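Side-chain contacts in D-lactate dehydrogenase (Fermentative) (Pseudomonas aeruginosa, PDB 6ABJ), which catalyses the NADH-linked interconversion of pyruvate and D-lactate as a tetrameric member of the D-isomer specific 2-hydroxyacid dehydrogenases: residues D71-R74 with P75-E78; R177-G181 with F182-L186; A258-E261 with A262-G266. One frame throughout, in Å; residues are numbered along the deposited sequence.

Contact 1 of 3, residues D71-R74 with P75-E78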
loop_
_atom_site.group_PDB
_atom_site.type_symbol
_atom_site.label_atom_id
_atom_site.label_comp_id
_atom_site.label_asym_id
_atom_site.label_seq_id
_atom_site.Cartn_x
_atom_site.Cartn_y
_atom_site.Cartn_z
ATOM N N ASP B 71 -14.837 7.697 27.461
ATOM C CA ASP B 71 -16.141 8.317 27.674
ATOM C C ASP B 71 -16.257 8.793 29.143
ATOM O O ASP B 71 -16.329 7.959 30.032
ATOM C CB ASP B 71 -17.236 7.303 27.342
ATOM C CG ASP B 71 -18.631 7.859 27.523
ATOM O OD1 ASP B 71 -18.818 9.073 27.830
ATOM O OD2 ASP B 71 -19.553 7.037 27.361
ATOM N N LEU B 72 -16.228 10.106 29.338
ATOM C CA LEU B 72 -16.398 10.712 30.683
ATOM C C LEU B 72 -17.647 11.603 30.741
ATOM O O LEU B 72 -17.641 12.779 31.267
ATOM C CB LEU B 72 -15.135 11.510 31.045
ATOM C CG LEU B 72 -13.942 10.600 31.376
ATOM C CD1 LEU B 72 -12.623 11.367 31.326
ATOM C CD2 LEU B 72 -14.150 9.968 32.747
ATOM N N SER B 73 -18.724 11.058 30.179
ATOM C CA SER B 73 -20.041 11.711 30.260
ATOM C C SER B 73 -20.588 11.436 31.666
ATOM O O SER B 73 -20.032 10.612 32.398
ATOM C CB SER B 73 -20.997 11.150 29.149
ATOM O OG SER B 73 -21.013 9.744 29.261
ATOM N N ARG B 74 -21.664 12.126 32.025
ATOM C CA ARG B 74 -22.276 11.959 33.361
ATOM C C ARG B 74 -22.488 10.514 33.796
ATOM O O ARG B 74 -22.080 10.147 34.901
ATOM C CB ARG B 74 -23.585 12.752 33.478
ATOM C CG ARG B 74 -24.371 12.433 34.755
ATOM C CD ARG B 74 -25.684 13.213 34.872
ATOM N NE ARG B 74 -25.437 14.562 35.419
ATOM C CZ ARG B 74 -25.124 14.839 36.702
ATOM N NH1 ARG B 74 -25.034 13.871 37.616
ATOM N NH2 ARG B 74 -24.896 16.097 37.078
ATOM N N PRO B 75 -23.095 9.658 32.931
ATOM C CA PRO B 75 -23.288 8.294 33.439
ATOM C C PRO B 75 -21.999 7.574 33.876
ATOM O O PRO B 75 -21.995 6.759 34.835
ATOM C CB PRO B 75 -23.939 7.564 32.241
ATOM C CG PRO B 75 -24.719 8.640 31.531
ATOM C CD PRO B 75 -23.930 9.932 31.740
ATOM N N VAL B 76 -20.919 7.823 33.159
ATOM C CA VAL B 76 -19.668 7.147 33.489
ATOM C C VAL B 76 -19.062 7.726 34.782
ATOM O O VAL B 76 -18.553 6.982 35.615
ATOM C CB VAL B 76 -18.657 7.245 32.351
ATOM C CG1 VAL B 76 -17.330 6.655 32.823
ATOM C CG2 VAL B 76 -19.186 6.488 31.120
ATOM N N LEU B 77 -19.099 9.035 34.900
ATOM C CA LEU B 77 -18.555 9.722 36.092
ATOM C C LEU B 77 -19.278 9.250 37.381
ATOM O O LEU B 77 -18.626 8.883 38.397
ATOM C CB LEU B 77 -18.727 11.222 35.912
ATOM C CG LEU B 77 -17.869 11.879 34.827
ATOM C CD1 LEU B 77 -18.404 13.242 34.404
ATOM C CD2 LEU B 77 -16.406 11.975 35.298
ATOM N N GLU B 78 -20.621 9.210 37.303
ATOM C CA GLU B 78 -21.447 8.736 38.439
ATOM C C GLU B 78 -21.001 7.365 38.889
ATOM O O GLU B 78 -20.913 7.105 40.063
ATOM C CB GLU B 78 -22.951 8.659 38.082
ATOM C CG GLU B 78 -23.589 9.976 37.661
ATOM C CD GLU B 78 -25.100 9.892 37.405
ATOM O OE1 GLU B 78 -25.648 8.776 37.447
ATOM O OE2 GLU B 78 -25.762 10.929 37.136
#
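Arg74 and Glu78 meet one turn apart at the N-terminal end of helix 74-82, where an Asx turn formed by Asp71 leads the chain into the helix. The two side chains approach at a slant. Arg74 runs out with CG anti to its own N (chi1 171°) and then bends at chi3, which turns the guanidinium back toward the carboxylate; NH1 gives a nearly straight, 3.1 Å salt-bridging hydrogen bond to Glu78 OE2. That oxygen lies at the guanidinium edge, in its plane, and accepts on its anti lone pair, while the two flat groups are turned 67° apart. The i to i+4 spacing suits a long base and a long acid on the partly exposed side of a helix.

Before the helix, Asp71 OD1 takes two bonds from one face of its carboxylate: Ser73 N at 3.1 Å and Ser73 OG at 2.7 Å. Ser73 occupies the N-cap position, but its hydroxyl serves Asp71 and makes no capping bond. Pro75, which has no N-H to offer, suits the first turn.

Leu72 and Leu77 cross at about a right angle, CD2 to CD2 4.0 Å, on the buried side; Leu72 continues onto Val88 and Leu90 of strand 87-90, and Leu77 onto Ala102 of helix 100-105. Both Val76 methyls press against the Asp71 carbonyl oxygen, with CG1 3.2 Å from Asp71 O, a buried oxygen without a polar partner.

Contact 2 of 3, residues R177-G181 with F182-L186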
loop_
_atom_site.group_PDB
_atom_site.type_symbol
_atom_site.label_atom_id
_atom_site.label_comp_id
_atom_site.label_asym_id
_atom_site.label_seq_id
_atom_site.Cartn_x
_atom_site.Cartn_y
_atom_site.Cartn_z
ATOM N N ARG B 177 10.991 29.276 13.759
ATOM C CA ARG B 177 12.446 29.239 13.819
ATOM C C ARG B 177 12.996 28.122 12.937
ATOM O O ARG B 177 14.009 28.261 12.227
ATOM C CB ARG B 177 12.947 29.030 15.297
ATOM C CG ARG B 177 14.471 28.945 15.455
ATOM C CD ARG B 177 15.002 29.464 16.829
ATOM N NE ARG B 177 13.998 29.262 17.861
ATOM C CZ ARG B 177 13.234 30.203 18.420
ATOM N NH1 ARG B 177 13.380 31.463 18.132
ATOM N NH2 ARG B 177 12.286 29.852 19.289
ATOM N N ILE B 178 12.344 26.966 12.965
ATOM C CA ILE B 178 12.792 25.874 12.077
ATOM C C ILE B 178 12.676 26.293 10.637
ATOM O O ILE B 178 13.606 26.098 9.881
ATOM C CB ILE B 178 11.970 24.601 12.280
ATOM C CG1 ILE B 178 12.183 24.056 13.686
ATOM C CG2 ILE B 178 12.439 23.534 11.311
ATOM C CD1 ILE B 178 11.180 22.995 14.090
ATOM N N MET B 179 11.542 26.881 10.240
ATOM C CA MET B 179 11.357 27.194 8.822
ATOM C C MET B 179 12.314 28.335 8.366
ATOM O O MET B 179 12.775 28.332 7.199
ATOM C CB MET B 179 9.908 27.545 8.475
ATOM C CG MET B 179 8.908 26.418 8.739
ATOM S SD MET B 179 9.369 24.895 7.830
ATOM C CE MET B 179 9.005 25.398 6.158
ATOM N N ALA B 180 12.603 29.271 9.270
ATOM C CA ALA B 180 13.653 30.261 9.021
ATOM C C ALA B 180 14.996 29.657 8.690
ATOM O O ALA B 180 15.657 30.123 7.791
ATOM C CB ALA B 180 13.775 31.204 10.201
ATOM N N GLY B 181 15.352 28.533 9.311
ATOM C CA GLY B 181 16.605 27.819 9.005
ATOM C C GLY B 181 16.713 27.194 7.638
ATOM O O GLY B 181 17.821 26.963 7.123
ATOM N N PHE B 182 15.550 26.945 7.013
ATOM C CA PHE B 182 15.514 26.484 5.628
ATOM C C PHE B 182 15.718 27.689 4.673
ATOM O O PHE B 182 15.840 27.513 3.464
ATOM C CB PHE B 182 14.151 25.824 5.317
ATOM C CG PHE B 182 13.972 24.424 5.806
ATOM C CD1 PHE B 182 14.336 23.355 4.992
ATOM C CD2 PHE B 182 13.315 24.152 6.988
ATOM C CE1 PHE B 182 14.170 22.053 5.433
ATOM C CE2 PHE B 182 13.117 22.804 7.420
ATOM C CZ PHE B 182 13.518 21.780 6.626
ATOM N N GLY B 183 15.763 28.925 5.216
ATOM C CA GLY B 183 15.864 30.100 4.341
ATOM C C GLY B 183 14.524 30.543 3.782
ATOM O O GLY B 183 14.450 31.144 2.709
ATOM N N CYS B 184 13.452 30.211 4.500
ATOM C CA CYS B 184 12.145 30.656 4.083
ATOM C C CYS B 184 11.997 32.115 4.529
ATOM O O CYS B 184 12.628 32.557 5.489
ATOM C CB CYS B 184 11.084 29.810 4.742
ATOM S SG CYS B 184 11.185 28.062 4.297
ATOM N N GLU B 185 11.099 32.802 3.854
ATOM C CA GLU B 185 10.701 34.137 4.238
ATOM C C GLU B 185 9.482 33.959 5.122
ATOM O O GLU B 185 8.411 33.519 4.633
ATOM C CB GLU B 185 10.344 34.923 2.984
ATOM C CG GLU B 185 9.928 36.358 3.273
ATOM C CD GLU B 185 9.521 37.154 2.059
ATOM O OE1 GLU B 185 9.701 36.767 0.893
ATOM O OE2 GLU B 185 8.962 38.210 2.330
ATOM N N LEU B 186 9.606 34.340 6.396
ATOM C CA LEU B 186 8.549 34.135 7.377
ATOM C C LEU B 186 7.521 35.281 7.516
ATOM O O LEU B 186 7.923 36.427 7.784
ATOM C CB LEU B 186 9.129 33.934 8.736
ATOM C CG LEU B 186 9.382 32.475 9.114
ATOM C CD1 LEU B 186 8.100 31.710 9.306
ATOM C CD2 LEU B 186 10.224 31.812 8.057
HETATM O O HOH W 1 15.027 32.526 6.851
#
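Phe182 folds back beside the last turn of helix 170-181, in a Schellman motif that ends the helix and sends the chain into strand 185-189. Its ring lies alongside Ile178, pointing the same way, so that Ile178 CG2 rests 4.0 Å from Phe182 CE2. Met179, bent at chi2 and chi3, brings its sulfur to the adjoining CD2 on the same side of the ring: SD is 5.0 Å from the Phe182 centroid and oblique to it, a Met-aromatic contact. The bent thioether lies between the Phe182 ring and Cys184, with Met179 CE 3.9 Å from Cys184 SG. Leu186 CD2 sits against the Ala180 backbone, 3.7 Å from Ala180 N, where the small methyl lets it approach.

The backbone turns through Gly183, whose positive phi (83°) would press any CB against the carbonyl O of Phe182; its N bonds to Ala180 O at 2.8 Å. Cys184 N reaches Met179 O in a weak bond, and a water donates to both Ala180 O and Cys184 O, bridging helix end and strand start.

Phe182 also packs on Ile178 of a second subunit, and the reverse pair repeats it. Within this beta-alpha-beta unit, Met179 and Cys184 pack on Val163 and Leu186 on Val165, all of strand 162-166. A separate neighbour, helix 118-134, presents Val126 and Leu130 to Phe182.

Contact 3 of 3, residues A258-E261 with A262-G266; sequences ALIE and ALKSG
Helical i+4 to i bonds join the two halves of this last stretch of helix 256-265, Leu263 N to Leu259 O at 2.9 Å and Lys264 N to Ile260 O at 2.9 Å, before Gly266 leaves helical angles with a phi of 90° that suits glycine.

On the outer side, Glu261 and Lys264 run side by side. Glu261 bends at chi2 (-52°), which curls its carboxylate toward the lysine, and Lys264, bent in turn at chi3, sets NZ 3.1 Å from Glu261 OE2 on the syn lone pair. The lysine's CD also lies 3.9 Å from Ile260 CG2, so its aliphatic chain lines up with a branched neighbour before the charge is reached.

The inner side is apolar. Leu263 CD1 approaches Leu259 CB at 4.4 Å; Leu259, Leu263 and the small Ala262 all pack on Leu268 of the following strand 268-273, and Leu263 also reaches Leu300. Ser265, by contrast, turns its hydroxyl to Gln267 N just beyond the helix.

Lys264 NZ also forms a salt bridge with Asp295 OD1 of a third subunit. One ammonium thus serves two carboxylates, which probably favours its protonated form and lets a single lysine link helix 256-265 to the tetramer interface.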
loop_
_atom_site.group_PDB
_atom_site.type_symbol
_atom_site.label_atom_id
_atom_site.label_comp_id
_atom_site.label_asym_id
_atom_site.label_seq_id
_atom_site.Cartn_x
_atom_site.Cartn_y
_atom_site.Cartn_z
ATOM N N ALA B 258 -15.125 22.396 3.438
ATOM C CA ALA B 258 -14.687 23.388 2.411
ATOM C C ALA B 258 -13.312 23.068 1.740
ATOM O O ALA B 258 -13.005 23.480 0.628
ATOM C CB ALA B 258 -14.553 24.761 3.097
ATOM N N LEU B 259 -12.506 22.284 2.442
ATOM C CA LEU B 259 -11.201 21.866 1.901
ATOM C C LEU B 259 -11.359 20.993 0.663
ATOM O O LEU B 259 -10.549 21.050 -0.230
ATOM C CB LEU B 259 -10.443 21.111 2.955
ATOM C CG LEU B 259 -10.004 21.809 4.252
ATOM C CD1 LEU B 259 -9.412 20.850 5.221
ATOM C CD2 LEU B 259 -9.027 22.868 3.939
ATOM N N ILE B 260 -12.423 20.210 0.605
ATOM C CA ILE B 260 -12.629 19.282 -0.465
ATOM C C ILE B 260 -12.725 19.968 -1.800
ATOM O O ILE B 260 -12.118 19.564 -2.776
ATOM C CB ILE B 260 -13.885 18.449 -0.198
ATOM C CG1 ILE B 260 -13.584 17.475 0.933
ATOM C CG2 ILE B 260 -14.318 17.657 -1.405
ATOM C CD1 ILE B 260 -14.807 16.813 1.477
ATOM N N GLU B 261 -13.604 20.945 -1.917
ATOM C CA GLU B 261 -13.799 21.567 -3.198
ATOM C C GLU B 261 -12.540 22.300 -3.652
ATOM O O GLU B 261 -12.237 22.283 -4.841
ATOM C CB GLU B 261 -15.064 22.472 -3.181
ATOM C CG GLU B 261 -16.346 21.618 -3.227
ATOM C CD GLU B 261 -16.386 20.568 -4.371
ATOM O OE1 GLU B 261 -16.157 20.920 -5.560
ATOM O OE2 GLU B 261 -16.668 19.371 -4.110
ATOM N N ALA B 262 -11.795 22.842 -2.703
ATOM C CA ALA B 262 -10.532 23.555 -2.950
ATOM C C ALA B 262 -9.435 22.614 -3.453
ATOM O O ALA B 262 -8.675 22.963 -4.318
ATOM C CB ALA B 262 -10.086 24.218 -1.684
ATOM N N LEU B 263 -9.420 21.412 -2.902
ATOM C CA LEU B 263 -8.512 20.360 -3.374
ATOM C C LEU B 263 -8.944 19.867 -4.740
ATOM O O LEU B 263 -8.107 19.726 -5.634
ATOM C CB LEU B 263 -8.436 19.222 -2.340
ATOM C CG LEU B 263 -7.672 19.532 -1.052
ATOM C CD1 LEU B 263 -8.082 18.648 0.111
ATOM C CD2 LEU B 263 -6.147 19.395 -1.251
ATOM N N LYS B 264 -10.245 19.689 -4.961
ATOM C CA LYS B 264 -10.701 19.262 -6.270
ATOM C C LYS B 264 -10.342 20.248 -7.361
ATOM O O LYS B 264 -9.964 19.836 -8.471
ATOM C CB LYS B 264 -12.166 18.968 -6.289
ATOM C CG LYS B 264 -12.475 17.728 -5.500
ATOM C CD LYS B 264 -13.960 17.524 -5.334
ATOM C CE LYS B 264 -14.714 17.375 -6.632
ATOM N NZ LYS B 264 -16.145 17.245 -6.258
ATOM N N SER B 265 -10.419 21.534 -7.059
ATOM C CA SER B 265 -10.216 22.533 -8.118
ATOM C C SER B 265 -8.759 22.822 -8.344
ATOM O O SER B 265 -8.386 23.463 -9.336
ATOM C CB SER B 265 -10.879 23.854 -7.745
ATOM O OG SER B 265 -10.257 24.443 -6.660
ATOM N N GLY B 266 -7.919 22.412 -7.405
ATOM C CA GLY B 266 -6.505 22.763 -7.465
ATOM C C GLY B 266 -6.205 24.078 -6.740
ATOM O O GLY B 266 -5.060 24.406 -6.574
#

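In the fold
The three contacts come in series along the chain and none touches another. Contact 1 lies in the domain built on the parallel sheet that includes strands 63-66 and 87-90, whereas contacts 2 and 3 belong to the Rossmann-type NAD-binding domain and its own parallel sheet. The centres of contacts 1 and 2 are about 46 Å apart, on opposite sides of the chain's centre; those of contacts 1 and 3 are about 39 Å apart. Contacts 2 and 3, about 27 Å apart between centres, sit at helix ends in two beta-alpha-beta units of one sheet, and each meets a different neighbouring subunit. The coenzyme domain therefore contributes to the tetramer at both places.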